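C-type lectin domain family 4, member a4 (Mus musculus, PDB 3VYK) binds N-glycans, including the bisecting N-acetylglucosamine type, through a calcium-dependent C-type lectin domain and probably acts as an inhibitory receptor on dendritic cells. Local coordinates at residues A[5-10]-A[14-19]; A[30-33]-A[38-41]; A[53-56]-A[60-63]; A[65-68]-A[72-75]; A[79-82]-A[87-90]. All blocks are in the same frame, centred on the assembly; numbering follows the deposited sequence.

Interaction 1 (A[5-10]-A[14-19]); sequences KDWKPF and CYFILN
Phe16 presses its CB onto the indole of Trp7, and this is the tight centre of the contact. The CB stands 3.4 Å from the centroid of the Trp7 six-membered ring, only 3° off the normal, a CH-pi contact over the middle of one face. With CG of Phe16 anti to its backbone N (chi1 -172°), the phenyl ring is carried on over the pyrrole part of the indole, its plane turned 40° from it, and Phe16 CD1 comes to 3.5 Å from Trp7 NE1. At the indole edge the carbonyl O of Cys14 lies 3.6 Å from Trp7 CE3. Lys8 and Tyr15 tie the backbones together with a reciprocal pair of hydrogen bonds, Lys8 N to Tyr15 O and Tyr15 N to Lys8 O, both 2.8 Å. Further along, Phe10 CB rests 3.6 Å from CE2 of the Tyr15 ring, while the Phe10 ring itself turns away and stacks on Phe50 of helix 45-53. The periphery is looser and wetter. At Asp6, before the strand, the two backbones are linked through a water between Asp6 O and Ile17 N, and Phe10 O binds another water. The lysine chain of Lys8 bends away from its partner strand. Cys14 is joined to Cys3 by a disulfide, an arrangement consistent with the N-terminal beta hairpin and extra disulfide of long-form C-type lectin domains.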
# COMPACT_ATOMS: atom_id res chain seq x y z
N LYS A 5 7.50 17.35 8.27
CA LYS A 5 8.86 16.83 8.23
C LYS A 5 8.87 15.32 8.02
O LYS A 5 8.13 14.59 8.69
CB LYS A 5 9.59 17.19 9.53
CG LYS A 5 11.04 16.75 9.61
CD LYS A 5 11.72 17.32 10.84
CE LYS A 5 12.00 18.81 10.68
NZ LYS A 5 12.02 19.54 11.98
N ASP A 6 9.69 14.88 7.07
CA ASP A 6 9.87 13.46 6.73
C ASP A 6 8.74 12.82 5.91
O ASP A 6 8.80 11.63 5.59
CB ASP A 6 10.20 12.61 7.97
CG ASP A 6 11.54 12.97 8.60
OD1 ASP A 6 11.65 12.89 9.83
OD2 ASP A 6 12.49 13.33 7.86
N TRP A 7 7.73 13.62 5.56
CA TRP A 7 6.68 13.19 4.62
C TRP A 7 7.00 13.72 3.26
O TRP A 7 7.61 14.80 3.12
CB TRP A 7 5.31 13.68 5.07
CG TRP A 7 4.77 12.99 6.30
CD1 TRP A 7 5.29 13.06 7.60
CD2 TRP A 7 3.58 12.13 6.42
NE1 TRP A 7 4.54 12.31 8.46
CE2 TRP A 7 3.50 11.73 7.83
CE3 TRP A 7 2.61 11.67 5.52
CZ2 TRP A 7 2.49 10.90 8.30
CZ3 TRP A 7 1.59 10.84 6.01
CH2 TRP A 7 1.54 10.47 7.37
N LYS A 8 6.60 12.98 2.23
CA LYS A 8 6.83 13.39 0.83
C LYS A 8 5.53 13.84 0.16
O LYS A 8 4.52 13.14 0.23
CB LYS A 8 7.43 12.23 0.02
CG LYS A 8 8.83 11.78 0.44
CD LYS A 8 9.90 12.76 -0.02
CE LYS A 8 11.30 12.18 0.08
NZ LYS A 8 11.74 11.48 -1.16
N PRO A 9 5.54 15.02 -0.49
CA PRO A 9 4.34 15.51 -1.15
C PRO A 9 4.16 14.94 -2.54
O PRO A 9 5.13 14.74 -3.27
CB PRO A 9 4.57 17.01 -1.24
CG PRO A 9 6.05 17.13 -1.37
CD PRO A 9 6.63 16.01 -0.55
N PHE A 10 2.90 14.71 -2.91
CA PHE A 10 2.58 14.37 -4.29
C PHE A 10 1.19 14.90 -4.55
O PHE A 10 0.19 14.32 -4.10
CB PHE A 10 2.69 12.86 -4.55
CG PHE A 10 2.43 12.47 -5.98
CD1 PHE A 10 3.35 12.77 -6.98
CD2 PHE A 10 1.28 11.76 -6.32
CE1 PHE A 10 3.11 12.40 -8.30
CE2 PHE A 10 1.04 11.39 -7.64
CZ PHE A 10 1.95 11.70 -8.63
N CYS A 14 0.17 13.84 1.16
CA CYS A 14 1.47 13.60 1.79
C CYS A 14 1.63 12.11 2.07
O CYS A 14 0.67 11.44 2.49
CB CYS A 14 1.58 14.35 3.12
SG CYS A 14 1.37 16.14 2.99
N TYR A 15 2.84 11.61 1.86
CA TYR A 15 3.15 10.18 1.98
C TYR A 15 4.26 9.93 2.98
O TYR A 15 5.24 10.66 3.03
CB TYR A 15 3.52 9.62 0.60
CG TYR A 15 2.38 9.73 -0.38
CD1 TYR A 15 1.55 8.65 -0.62
CD2 TYR A 15 2.12 10.92 -1.05
CE1 TYR A 15 0.49 8.75 -1.51
CE2 TYR A 15 1.06 11.04 -1.93
CZ TYR A 15 0.25 9.95 -2.17
OH TYR A 15 -0.80 10.06 -3.04
N PHE A 16 4.10 8.88 3.78
CA PHE A 16 5.12 8.51 4.76
C PHE A 16 5.50 7.06 4.54
O PHE A 16 4.62 6.18 4.49
CB PHE A 16 4.60 8.70 6.19
CG PHE A 16 5.65 8.51 7.25
CD1 PHE A 16 6.54 9.53 7.55
CD2 PHE A 16 5.76 7.30 7.93
CE1 PHE A 16 7.52 9.36 8.52
CE2 PHE A 16 6.74 7.12 8.90
CZ PHE A 16 7.62 8.15 9.19
N ILE A 17 6.79 6.81 4.40
CA ILE A 17 7.31 5.47 4.17
C ILE A 17 7.73 4.91 5.52
O ILE A 17 8.71 5.38 6.11
CB ILE A 17 8.50 5.47 3.18
CG1 ILE A 17 8.19 6.30 1.93
CG2 ILE A 17 8.93 4.03 2.88
CD1 ILE A 17 7.01 5.83 1.09
N LEU A 18 6.97 3.94 6.01
CA LEU A 18 7.18 3.39 7.34
C LEU A 18 8.24 2.29 7.25
O LEU A 18 7.92 1.11 7.01
CB LEU A 18 5.86 2.87 7.91
CG LEU A 18 5.62 2.98 9.42
CD1 LEU A 18 4.15 2.77 9.73
CD2 LEU A 18 6.49 1.98 10.17
N ASN A 19 9.50 2.70 7.42
CA ASN A 19 10.68 1.86 7.24
C ASN A 19 11.30 1.39 8.56
O ASN A 19 12.08 0.44 8.55
CB ASN A 19 11.77 2.63 6.48
CG ASN A 19 11.59 2.62 4.98
OD1 ASN A 19 11.97 3.57 4.30
ND2 ASN A 19 11.02 1.53 4.45
O HOH W 1 8.65 9.07 4.48
O HOH W 2 -2.05 12.92 -4.62

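Interaction 2 (A[30-33]-A[38-41])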
# COMPACT_ATOMS: atom_id res chain seq x y z
N GLU A 30 -3.14 1.00 12.18
CA GLU A 30 -3.20 1.70 13.47
C GLU A 30 -2.09 2.76 13.57
O GLU A 30 -2.36 3.89 14.02
CB GLU A 30 -3.11 0.68 14.62
CG GLU A 30 -3.23 1.25 16.02
CD GLU A 30 -2.91 0.24 17.11
OE1 GLU A 30 -2.65 -0.95 16.80
OE2 GLU A 30 -2.91 0.63 18.30
N LYS A 31 -0.88 2.42 13.14
CA LYS A 31 0.23 3.38 13.12
C LYS A 31 -0.08 4.58 12.23
O LYS A 31 0.17 5.72 12.61
CB LYS A 31 1.54 2.73 12.67
CG LYS A 31 2.12 1.74 13.67
CD LYS A 31 3.43 1.16 13.16
CE LYS A 31 3.95 0.06 14.07
NZ LYS A 31 5.36 -0.29 13.74
N CYS A 32 -0.63 4.32 11.04
CA CYS A 32 -1.00 5.43 10.15
C CYS A 32 -2.08 6.29 10.81
O CYS A 32 -2.00 7.53 10.77
CB CYS A 32 -1.51 4.91 8.80
SG CYS A 32 -0.30 4.05 7.75
N SER A 33 -3.05 5.63 11.43
CA SER A 33 -4.17 6.30 12.11
C SER A 33 -3.70 7.26 13.20
O SER A 33 -4.25 8.36 13.34
CB SER A 33 -5.16 5.28 12.67
OG SER A 33 -6.32 5.92 13.17
N HIS A 38 -3.89 7.13 6.74
CA HIS A 38 -4.34 5.76 6.52
C HIS A 38 -3.40 5.07 5.56
O HIS A 38 -2.64 5.74 4.84
CB HIS A 38 -5.77 5.72 5.97
CG HIS A 38 -5.95 6.52 4.68
ND1 HIS A 38 -5.64 6.02 3.47
CD2 HIS A 38 -6.41 7.82 4.47
CE1 HIS A 38 -5.89 6.94 2.52
NE2 HIS A 38 -6.36 8.05 3.14
N LEU A 39 -3.43 3.74 5.53
CA LEU A 39 -2.63 3.02 4.54
C LEU A 39 -2.98 3.49 3.13
O LEU A 39 -4.14 3.80 2.83
CB LEU A 39 -2.79 1.50 4.69
CG LEU A 39 -2.05 0.91 5.90
CD1 LEU A 39 -2.53 -0.52 6.14
CD2 LEU A 39 -0.55 0.93 5.73
N VAL A 40 -1.96 3.57 2.29
CA VAL A 40 -2.09 4.24 0.99
C VAL A 40 -3.15 3.64 0.07
O VAL A 40 -3.31 2.43 -0.03
CB VAL A 40 -0.71 4.36 0.30
CG1 VAL A 40 -0.19 3.00 -0.14
CG2 VAL A 40 -0.76 5.35 -0.84
N VAL A 41 -3.88 4.53 -0.60
CA VAL A 41 -4.89 4.16 -1.56
C VAL A 41 -4.42 4.70 -2.91
O VAL A 41 -4.17 5.89 -3.05
CB VAL A 41 -6.26 4.78 -1.16
CG1 VAL A 41 -7.26 4.69 -2.29
CG2 VAL A 41 -6.79 4.10 0.10
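His38 ND1 donates to the carbonyl O of Leu39 at 2.8 Å, the shortest polar bond here, made within the strand end that faces Cys32. The N-H points nearly straight at the oxygen (160°), and the oxygen lies close to the imidazole plane, but the donor stands 46° above the carbonyl plane. The bond should restrain rotation of the imidazole and uses ND1 as a donor, so ND1 carries a hydrogen here; the His38 CB points away from segment 30-33. On the other side of the His38 backbone comes the helix: Cys32 CB meets His38 CA at 3.7 Å. The sulfur reaches further along the strand. With Cys32 SG anti to its carbonyl carbon (chi1 -66°), it lies 3.7 Å from Leu39 CD2, and the leucine bends this methyl back toward the helix, although its CB leaves the backbone to one side of the helix. Apolar touch and main-chain packing thus join the two segments, without a hydrogen bond between them. The same sulfur is bonded to Cys125, so the helix is fastened covalently to strand 121-128. Glu29, one turn from Cys32 in helix 25-34, accepts a hydrogen bond from Leu39 N. Strand 38-39 touches both helix 25-34 and strand 121-128, pairing with the latter through a His38 to Gln126 backbone bond, while Leu39 also packs on Trp25 near the start of the helix.

Interaction 3 (A[53-56]-A[60-63]); sequences SNLN and GYFI
Leu55 lies flat against one face of the Tyr61 ring, and the phenol reaches past it to the next backbone N-H. Two leucine branches share the work. CD2 stands 3.5 Å from the ring centroid, 4° off the normal, a CH-pi contact over the centre of the face. CD1 sits toward the CD2 side of the ring, 3.7 Å from Tyr61 CD2. Farther out along the phenol, Leu55 CB meets Tyr61 CE2, so the leucine spans the ring from its hydroxyl end back to its root, the two side chains running past one another in opposite directions. This lie comes from an extended leucine: CG is anti to the carbonyl carbon (chi1 -56°) and CD1 continues the chain anti to CA, while CD2 is the branch turned down onto the ring. Tyr61 points its ring at the loop and offers the hydroxyl to Asn56 N, which donates to it at 2.9 Å with an N-H...O angle of 160°. Asn56 CB packs beside the same hydroxyl, Tyr61 OH, at 3.3 Å, whereas the amide swings outward and its OD1 bonds Ser58 OG. The carbonyl O of Asn56 lies at the ring edge, near its plane. The Tyr61 hydroxyl has a second partner in Asn19 ND2, so two nitrogens grip one oxygen. The contact thereby joins the loop leaving helix 45-53 to the start of strand 61-67, with Ile17 of strand 13-19 and Val124 of strand 121-128 touching both Leu55 and Tyr61.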
# COMPACT_ATOMS: atom_id res chain seq x y z
N SER A 53 9.18 4.88 -6.29
CA SER A 53 10.44 5.63 -6.33
C SER A 53 11.02 5.86 -4.94
O SER A 53 12.23 6.06 -4.79
CB SER A 53 10.23 6.98 -7.06
OG SER A 53 9.72 7.97 -6.19
N ASN A 54 10.15 5.84 -3.93
CA ASN A 54 10.50 6.11 -2.54
C ASN A 54 10.77 4.86 -1.68
O ASN A 54 10.99 4.98 -0.47
CB ASN A 54 9.40 6.96 -1.90
CG ASN A 54 9.44 8.40 -2.36
OD1 ASN A 54 8.69 8.81 -3.25
ND2 ASN A 54 10.32 9.18 -1.75
N LEU A 55 10.74 3.68 -2.29
CA LEU A 55 10.80 2.42 -1.55
C LEU A 55 12.13 1.68 -1.67
O LEU A 55 12.84 1.80 -2.67
CB LEU A 55 9.68 1.48 -2.01
CG LEU A 55 8.24 1.98 -1.94
CD1 LEU A 55 7.32 0.88 -2.45
CD2 LEU A 55 7.83 2.43 -0.55
N ASN A 56 12.43 0.88 -0.65
CA ASN A 56 13.59 0.00 -0.66
C ASN A 56 13.24 -1.31 -1.36
O ASN A 56 12.26 -1.96 -0.99
CB ASN A 56 14.04 -0.26 0.78
CG ASN A 56 15.41 -0.91 0.86
OD1 ASN A 56 15.66 -1.94 0.24
ND2 ASN A 56 16.31 -0.29 1.62
N GLY A 60 8.93 -5.10 1.63
CA GLY A 60 7.53 -5.11 1.18
C GLY A 60 6.71 -4.13 1.97
O GLY A 60 6.93 -3.93 3.17
N TYR A 61 5.72 -3.51 1.32
CA TYR A 61 4.98 -2.42 1.93
C TYR A 61 3.48 -2.63 1.82
O TYR A 61 2.94 -2.69 0.71
CB TYR A 61 5.36 -1.08 1.27
CG TYR A 61 6.84 -0.75 1.38
CD1 TYR A 61 7.28 0.13 2.36
CD2 TYR A 61 7.78 -1.30 0.51
CE1 TYR A 61 8.64 0.44 2.48
CE2 TYR A 61 9.13 -1.00 0.62
CZ TYR A 61 9.54 -0.12 1.61
OH TYR A 61 10.88 0.20 1.75
N PHE A 62 2.80 -2.72 2.96
CA PHE A 62 1.35 -2.81 2.97
C PHE A 62 0.72 -1.57 2.36
O PHE A 62 1.19 -0.43 2.61
CB PHE A 62 0.80 -2.98 4.40
CG PHE A 62 0.81 -4.39 4.90
CD1 PHE A 62 0.14 -5.40 4.20
CD2 PHE A 62 1.45 -4.71 6.09
CE1 PHE A 62 0.14 -6.72 4.66
CE2 PHE A 62 1.45 -6.01 6.56
CZ PHE A 62 0.79 -7.02 5.85
N ILE A 63 -0.33 -1.80 1.59
CA ILE A 63 -1.19 -0.72 1.09
C ILE A 63 -2.60 -0.92 1.63
O ILE A 63 -2.88 -1.94 2.27
CB ILE A 63 -1.16 -0.62 -0.45
CG1 ILE A 63 -1.81 -1.85 -1.10
CG2 ILE A 63 0.28 -0.42 -0.91
CD1 ILE A 63 -1.92 -1.79 -2.62

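Interaction 4 (A[65-68]-A[72-75])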
# COMPACT_ATOMS: atom_id res chain seq x y z
N LEU A 65 -5.47 -1.92 0.59
CA LEU A 65 -6.33 -2.72 -0.28
C LEU A 65 -6.60 -4.06 0.38
O LEU A 65 -5.66 -4.73 0.80
CB LEU A 65 -5.66 -2.92 -1.65
CG LEU A 65 -6.53 -3.51 -2.76
CD1 LEU A 65 -7.71 -2.61 -3.09
CD2 LEU A 65 -5.70 -3.80 -4.00
N LEU A 66 -7.87 -4.44 0.45
CA LEU A 66 -8.29 -5.67 1.14
C LEU A 66 -9.25 -6.50 0.32
O LEU A 66 -10.08 -5.96 -0.39
CB LEU A 66 -8.99 -5.31 2.44
CG LEU A 66 -8.18 -4.51 3.46
CD1 LEU A 66 -9.10 -4.03 4.56
CD2 LEU A 66 -7.06 -5.35 4.03
N ASP A 67 -9.16 -7.82 0.44
CA ASP A 67 -10.11 -8.71 -0.20
C ASP A 67 -11.33 -8.86 0.72
O ASP A 67 -11.26 -9.58 1.72
CB ASP A 67 -9.48 -10.08 -0.46
CG ASP A 67 -10.41 -11.04 -1.17
OD1 ASP A 67 -11.59 -10.72 -1.38
OD2 ASP A 67 -9.94 -12.13 -1.54
N ALA A 68 -12.43 -8.20 0.36
CA ALA A 68 -13.65 -8.22 1.17
C ALA A 68 -14.36 -9.57 1.15
O ALA A 68 -15.29 -9.81 1.92
CB ALA A 68 -14.60 -7.13 0.72
N GLN A 72 -12.94 -9.72 -4.04
CA GLN A 72 -13.56 -8.40 -4.21
C GLN A 72 -12.69 -7.36 -3.51
O GLN A 72 -12.83 -7.10 -2.31
CB GLN A 72 -14.98 -8.38 -3.67
CG GLN A 72 -15.90 -9.31 -4.45
CD GLN A 72 -17.28 -9.43 -3.83
OE1 GLN A 72 -17.45 -10.01 -2.73
NE2 GLN A 72 -18.28 -8.91 -4.53
N TRP A 73 -11.75 -6.79 -4.28
CA TRP A 73 -10.76 -5.87 -3.72
C TRP A 73 -11.39 -4.54 -3.42
O TRP A 73 -12.11 -3.97 -4.25
CB TRP A 73 -9.55 -5.71 -4.66
CG TRP A 73 -8.90 -7.04 -4.88
CD1 TRP A 73 -9.04 -7.88 -5.98
CD2 TRP A 73 -8.06 -7.79 -3.94
NE1 TRP A 73 -8.33 -9.05 -5.80
CE2 TRP A 73 -7.73 -9.05 -4.59
CE3 TRP A 73 -7.55 -7.53 -2.66
CZ2 TRP A 73 -6.92 -10.00 -3.98
CZ3 TRP A 73 -6.74 -8.50 -2.05
CH2 TRP A 73 -6.44 -9.70 -2.70
N ARG A 74 -11.16 -4.06 -2.20
CA ARG A 74 -11.76 -2.81 -1.73
C ARG A 74 -10.75 -1.93 -1.01
O ARG A 74 -9.95 -2.41 -0.21
CB ARG A 74 -12.97 -3.08 -0.82
CG ARG A 74 -14.09 -3.90 -1.45
CD ARG A 74 -14.80 -3.11 -2.54
NE ARG A 74 -15.91 -3.85 -3.14
CZ ARG A 74 -15.83 -4.57 -4.27
NH1 ARG A 74 -14.68 -4.65 -4.93
NH2 ARG A 74 -16.89 -5.20 -4.73
N TRP A 75 -10.77 -0.64 -1.32
CA TRP A 75 -9.90 0.31 -0.63
C TRP A 75 -10.46 0.66 0.71
O TRP A 75 -11.67 0.73 0.88
CB TRP A 75 -9.77 1.60 -1.45
CG TRP A 75 -9.03 1.42 -2.74
CD1 TRP A 75 -9.54 1.51 -4.04
CD2 TRP A 75 -7.61 1.08 -2.91
NE1 TRP A 75 -8.55 1.27 -4.96
CE2 TRP A 75 -7.37 1.00 -4.35
CE3 TRP A 75 -6.55 0.85 -2.03
CZ2 TRP A 75 -6.11 0.70 -4.87
CZ3 TRP A 75 -5.29 0.54 -2.56
CH2 TRP A 75 -5.08 0.47 -3.95
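Leu65 puts its CD1 methyl over the middle of the Trp75 six-membered ring, 3.7 Å from the centroid and 10° off the normal. Its CB meets the rim of the same indole, at CZ3. The same CD1 lies 3.9 Å from Trp73 CB, so one leucine fills the interval between two tryptophans on a single face of the hairpin; CG anti to the backbone N (chi1 -169°) places it there. Farther along that face, Asp67 CB stands over the Trp73 ring, offset toward its rim, 3.5 Å from CZ3. The Asp67 carboxylate goes elsewhere: OD1 accepts Gly69 N and, weakly, Gln72 N at 3.1 Å, and OD2 makes a salt bridge to Arg71. These bonds tie the turn together across the ends of the strands. Behind the side chains is an antiparallel backbone ladder. Leu66 and Arg74 form its hydrogen-bonded pair, the shorter arm being Arg74 N to Leu66 O at 2.8 Å, and Ala68 N donates to Gln72 O at 2.9 Å. On the other face Arg74 folds back, bent at chi2, so that NH1 donates to the carbonyl O of Trp73 from 51° above the carbonyl plane, and one face of the guanidinium rests near Gln72 CB. Trp73 in turn packs on Trp88 and on Asp114, a calcium ligand, with its side chain about 8 Å from the ion. The chemistry is split: a largely apolar face on which Trp73 probably backs the calcium ligand Asp114, and a charged end where several donors share one aspartate and should favour its ionised form.

Interaction 5 (A[79-82]-A[87-90])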
# COMPACT_ATOMS: atom_id res chain seq x y z
N THR A 79 -13.21 4.50 -1.38
CA THR A 79 -13.21 5.00 -2.76
C THR A 79 -13.22 3.81 -3.72
O THR A 79 -12.72 2.73 -3.38
CB THR A 79 -12.03 5.95 -3.06
OG1 THR A 79 -10.79 5.28 -2.82
CG2 THR A 79 -12.11 7.20 -2.20
N PRO A 80 -13.82 3.97 -4.91
CA PRO A 80 -14.02 2.81 -5.78
C PRO A 80 -12.72 2.17 -6.26
O PRO A 80 -11.74 2.88 -6.56
CB PRO A 80 -14.81 3.38 -6.97
CG PRO A 80 -15.41 4.65 -6.46
CD PRO A 80 -14.43 5.19 -5.48
N TYR A 81 -12.70 0.84 -6.28
CA TYR A 81 -11.61 0.08 -6.87
C TYR A 81 -11.71 0.19 -8.39
O TYR A 81 -12.65 -0.32 -8.99
CB TYR A 81 -11.69 -1.37 -6.42
CG TYR A 81 -10.57 -2.27 -6.89
CD1 TYR A 81 -9.28 -2.12 -6.39
CD2 TYR A 81 -10.82 -3.28 -7.81
CE1 TYR A 81 -8.26 -2.96 -6.82
CE2 TYR A 81 -9.81 -4.13 -8.24
CZ TYR A 81 -8.53 -3.96 -7.72
OH TYR A 81 -7.52 -4.79 -8.14
N ASN A 82 -10.74 0.88 -8.98
CA ASN A 82 -10.71 1.13 -10.42
C ASN A 82 -9.84 0.09 -11.11
O ASN A 82 -8.61 0.13 -11.00
CB ASN A 82 -10.18 2.54 -10.69
CG ASN A 82 -10.24 2.92 -12.16
OD1 ASN A 82 -10.68 2.14 -13.01
ND2 ASN A 82 -9.81 4.15 -12.46
N PHE A 87 -1.89 -2.86 -10.40
CA PHE A 87 -0.47 -3.14 -10.69
C PHE A 87 -0.01 -4.47 -10.15
O PHE A 87 1.11 -4.61 -9.67
CB PHE A 87 0.38 -1.97 -10.20
CG PHE A 87 -0.08 -0.67 -10.78
CD1 PHE A 87 0.33 -0.30 -12.06
CD2 PHE A 87 -0.99 0.12 -10.10
CE1 PHE A 87 -0.15 0.87 -12.64
CE2 PHE A 87 -1.49 1.28 -10.68
CZ PHE A 87 -1.06 1.65 -11.95
N TRP A 88 -0.88 -5.45 -10.27
CA TRP A 88 -0.56 -6.81 -9.83
C TRP A 88 0.64 -7.38 -10.54
O TRP A 88 0.75 -7.30 -11.77
CB TRP A 88 -1.75 -7.72 -10.07
CG TRP A 88 -2.97 -7.33 -9.29
CD1 TRP A 88 -4.13 -6.71 -9.77
CD2 TRP A 88 -3.20 -7.54 -7.87
NE1 TRP A 88 -5.04 -6.54 -8.76
CE2 TRP A 88 -4.54 -7.00 -7.59
CE3 TRP A 88 -2.45 -8.08 -6.83
CZ2 TRP A 88 -5.08 -7.05 -6.31
CZ3 TRP A 88 -3.02 -8.11 -5.54
CH2 TRP A 88 -4.30 -7.61 -5.30
N HIS A 89 1.52 -8.01 -9.77
CA HIS A 89 2.59 -8.85 -10.33
C HIS A 89 2.01 -9.94 -11.18
O HIS A 89 0.90 -10.41 -10.93
CB HIS A 89 3.42 -9.50 -9.22
CG HIS A 89 4.48 -8.61 -8.63
ND1 HIS A 89 5.52 -8.11 -9.35
CD2 HIS A 89 4.66 -8.16 -7.32
CE1 HIS A 89 6.31 -7.39 -8.55
NE2 HIS A 89 5.78 -7.41 -7.31
N LYS A 90 2.77 -10.38 -12.19
CA LYS A 90 2.37 -11.55 -12.95
C LYS A 90 2.11 -12.72 -11.99
O LYS A 90 2.92 -13.00 -11.09
CB LYS A 90 3.46 -11.91 -13.98
CG LYS A 90 3.15 -13.08 -14.88
CD LYS A 90 1.90 -12.88 -15.72
CE LYS A 90 1.70 -14.04 -16.69
NZ LYS A 90 1.88 -15.37 -16.05
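Tyr81 and Trp88 meet at their polar edges, the phenol oxygen facing the indole N-H. Trp88 NE1 donates to Tyr81 OH at 3.1 Å, with an angle of 150° at the hydrogen. The oxygen lies only 13° out of the indole plane, although the bond is somewhat bent, and the nitrogen in turn lies at the edge of the phenol, near that ring's plane. The two side chains approach at a slant, and neither ring covers the other; Trp88 CE2 and CZ2, both 3.8 Å from Tyr81 OH, come next. Each residue sends its ring across from a chain path that does not itself face the partner. In Tyr81, CG anti to the backbone N (chi1 -177°) extends the phenol toward segment 87-90. One bond thus links two irregular segments of the long loop region between strands 73-75 and 100-106. Trp88 also meets the ring of Trp112 edge-to-face, and its side chain lies about 4 Å from those of the calcium ligands Glu92 and Asp114. Tyr81 and Trp88 both pack on Leu65 of strand 61-67, while Phe87 and His89 are backbone-bonded to Trp112 of strand 109-115.

How the interactions relate
The five contacts follow one another along the chain without overlap. Interactions 1 to 4 all reach the same mixed sheet, and strands 13-19 and 61-67 both lie beside strand 121-128. Interaction 1, at the terminal end, and interaction 4 have centres 24 Å apart, on opposite sides of the chain's centre. Interactions 2 and 3 bridge them: Val40 packs on Tyr15 and on Ile63, and Val41 on Trp75. Interactions 3 and 4 use the two ends of strand 61-67. Interactions 4 and 5, centres 9 Å apart, share a cluster of Leu65, Trp73, Tyr81 and Trp88 beside the calcium and glycan site, so a chain of touching contacts runs from the N-terminal hairpin to the sugar-binding end.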